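Local coordinates for Lmo0131 protein (Listeria monocytogenes, PDB 4Q6J), which belongs to the EAL-domain family and may hydrolyse cyclic di-GMP as a cyclic-guanylate-specific phosphodiesterase, although its function remains unproven, at residues Glu10-Ile15 and Phe57-Leu62. Residues are numbered along the deposited sequence; the frame is centred on the assembly and turned at random.
Sequences EIWDAI and FDDIVL
Ile15 and Ile60 meet through their longer branches: CD1 of Ile60 lies 3.7 Å from CG1 of Ile15 and also approaches Ile15 CD1, the two side chains slanting past one another. Ile60 leaves its backbone pointing away from helix 8-16, and the bend at its second torsion (chi2 -87°) turns CD1 back to the contact. Ile15 is more extended, its second torsion near trans (chi2 165°), and its CD1 reaches Asp59 CB at 3.7 Å. Asp59 thus sits among three residues of the other helix. Its OD1 lies 3.7 Å from the Ile11 CG2 methyl, while OD2 is modelled at the edge of the Trp12 indole, implausibly close to NE1, which leaves the nature of this polar approach doubtful. Farther along the indole, CZ2 packs at 4.1 Å against Leu62 CB. The helical segments run at 56° to each other with axes 10.0 Å apart, a separation spanned by these side chains. Leu63 touches both Trp12 and Ile15, and Leu184 of a second subunit packs on the indole. The contact joins helix 8-16 to helix 53-62 at the periphery of the EAL-domain barrel, where Tyr20 of strand 20-29 touches both Ile15 and Ile60 and Leu44 of strand 35-45 packs against Ile15.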
loop_
_atom_site.group_PDB
_atom_site.type_symbol
_atom_site.label_atom_id
_atom_site.label_comp_id
_atom_site.label_asym_id
_atom_site.label_seq_id
_atom_site.Cartn_x
_atom_site.Cartn_y
_atom_site.Cartn_z
ATOM N N GLU B 10 27.099 8.653 -9.470
ATOM C CA GLU B 10 27.027 10.080 -9.754
ATOM C C GLU B 10 25.858 10.751 -9.013
ATOM O O GLU B 10 25.985 11.855 -8.488
ATOM C CB GLU B 10 26.909 10.282 -11.250
ATOM C CG GLU B 10 26.566 11.680 -11.648
ATOM C CD GLU B 10 26.626 11.878 -13.154
ATOM O OE1 GLU B 10 27.158 10.986 -13.870
ATOM O OE2 GLU B 10 26.136 12.936 -13.617
ATOM N N ILE B 11 24.727 10.057 -8.957
ATOM C CA ILE B 11 23.584 10.485 -8.134
ATOM C C ILE B 11 23.914 10.633 -6.640
ATOM O O ILE B 11 23.756 11.710 -6.085
ATOM C CB ILE B 11 22.347 9.560 -8.346
ATOM C CG1 ILE B 11 21.752 9.819 -9.736
ATOM C CG2 ILE B 11 21.310 9.760 -7.250
ATOM C CD1 ILE B 11 20.641 8.922 -10.128
ATOM N N TRP B 12 24.423 9.567 -6.041
ATOM C CA TRP B 12 24.712 9.516 -4.621
ATOM C C TRP B 12 25.736 10.585 -4.266
ATOM O O TRP B 12 25.658 11.173 -3.217
ATOM C CB TRP B 12 25.167 8.100 -4.211
ATOM C CG TRP B 12 24.024 7.143 -4.083
ATOM C CD1 TRP B 12 22.909 7.125 -4.832
ATOM C CD2 TRP B 12 23.884 6.072 -3.133
ATOM N NE1 TRP B 12 22.073 6.130 -4.422
ATOM C CE2 TRP B 12 22.646 5.467 -3.376
ATOM C CE3 TRP B 12 24.681 5.578 -2.097
ATOM C CZ2 TRP B 12 22.188 4.385 -2.639
ATOM C CZ3 TRP B 12 24.220 4.504 -1.371
ATOM C CH2 TRP B 12 22.982 3.927 -1.637
ATOM N N ASP B 13 26.722 10.898 -5.099
ATOM C CA ASP B 13 27.680 11.941 -4.764
ATOM C C ASP B 13 27.042 13.328 -4.815
ATOM O O ASP B 13 27.423 14.213 -4.054
ATOM C CB ASP B 13 28.921 11.875 -5.642
ATOM C CG ASP B 13 30.141 12.467 -4.955
ATOM O OD1 ASP B 13 30.063 12.753 -3.736
ATOM O OD2 ASP B 13 31.181 12.632 -5.627
ATOM N N ALA B 14 26.059 13.518 -5.690
ATOM C CA ALA B 14 25.362 14.801 -5.736
ATOM C C ALA B 14 24.525 15.014 -4.465
ATOM O O ALA B 14 24.497 16.070 -3.886
ATOM C CB ALA B 14 24.515 14.890 -6.968
ATOM N N ILE B 15 23.847 13.977 -4.026
ATOM C CA ILE B 15 23.112 14.016 -2.777
ATOM C C ILE B 15 24.018 14.320 -1.557
ATOM O O ILE B 15 23.617 15.007 -0.618
ATOM C CB ILE B 15 22.417 12.685 -2.587
ATOM C CG1 ILE B 15 21.207 12.594 -3.491
ATOM C CG2 ILE B 15 21.988 12.516 -1.192
ATOM C CD1 ILE B 15 20.709 11.227 -3.597
ATOM N N PHE B 57 14.503 9.723 -5.750
ATOM C CA PHE B 57 13.912 9.504 -4.431
ATOM C C PHE B 57 14.592 8.320 -3.712
ATOM O O PHE B 57 14.862 8.390 -2.518
ATOM C CB PHE B 57 12.356 9.332 -4.533
ATOM C CG PHE B 57 11.775 8.262 -3.633
ATOM C CD1 PHE B 57 11.463 8.539 -2.318
ATOM C CD2 PHE B 57 11.709 6.958 -4.067
ATOM C CE1 PHE B 57 11.008 7.545 -1.485
ATOM C CE2 PHE B 57 11.263 5.967 -3.237
ATOM C CZ PHE B 57 10.909 6.257 -1.943
ATOM N N ASP B 58 14.805 7.229 -4.426
ATOM C CA ASP B 58 15.172 6.004 -3.761
ATOM C C ASP B 58 16.467 6.246 -3.039
ATOM O O ASP B 58 16.641 5.865 -1.900
ATOM C CB ASP B 58 15.357 4.878 -4.780
ATOM C CG ASP B 58 14.204 3.901 -4.794
ATOM O OD1 ASP B 58 13.559 3.759 -5.847
ATOM O OD2 ASP B 58 13.942 3.271 -3.756
ATOM N N ASP B 59 17.370 6.926 -3.715
ATOM C CA ASP B 59 18.683 7.173 -3.179
ATOM C C ASP B 59 18.648 8.028 -1.903
ATOM O O ASP B 59 19.373 7.756 -0.968
ATOM C CB ASP B 59 19.547 7.771 -4.270
ATOM C CG ASP B 59 19.443 6.999 -5.562
ATOM O OD1 ASP B 59 18.649 7.385 -6.438
ATOM O OD2 ASP B 59 20.153 6.000 -5.680
ATOM N N ILE B 60 17.781 9.034 -1.865
ATOM C CA ILE B 60 17.715 9.940 -0.717
ATOM C C ILE B 60 17.347 9.226 0.589
ATOM O O ILE B 60 17.982 9.415 1.601
ATOM C CB ILE B 60 16.659 11.046 -0.985
ATOM C CG1 ILE B 60 17.055 11.917 -2.182
ATOM C CG2 ILE B 60 16.393 11.891 0.248
ATOM C CD1 ILE B 60 17.945 13.086 -1.827
ATOM N N VAL B 61 16.328 8.386 0.526
ATOM C CA VAL B 61 15.925 7.510 1.606
ATOM C C VAL B 61 17.073 6.590 2.025
ATOM O O VAL B 61 17.478 6.578 3.179
ATOM C CB VAL B 61 14.716 6.685 1.160
ATOM C CG1 VAL B 61 14.539 5.466 2.035
ATOM C CG2 VAL B 61 13.460 7.561 1.120
ATOM N N LEU B 62 17.620 5.843 1.077
ATOM C CA LEU B 62 18.761 4.958 1.354
ATOM C C LEU B 62 20.020 5.674 1.882
ATOM O O LEU B 62 20.866 5.083 2.555
ATOM C CB LEU B 62 19.092 4.152 0.101
ATOM C CG LEU B 62 17.868 3.330 -0.316
ATOM C CD1 LEU B 62 17.777 3.165 -1.824
ATOM C CD2 LEU B 62 17.827 1.978 0.432
#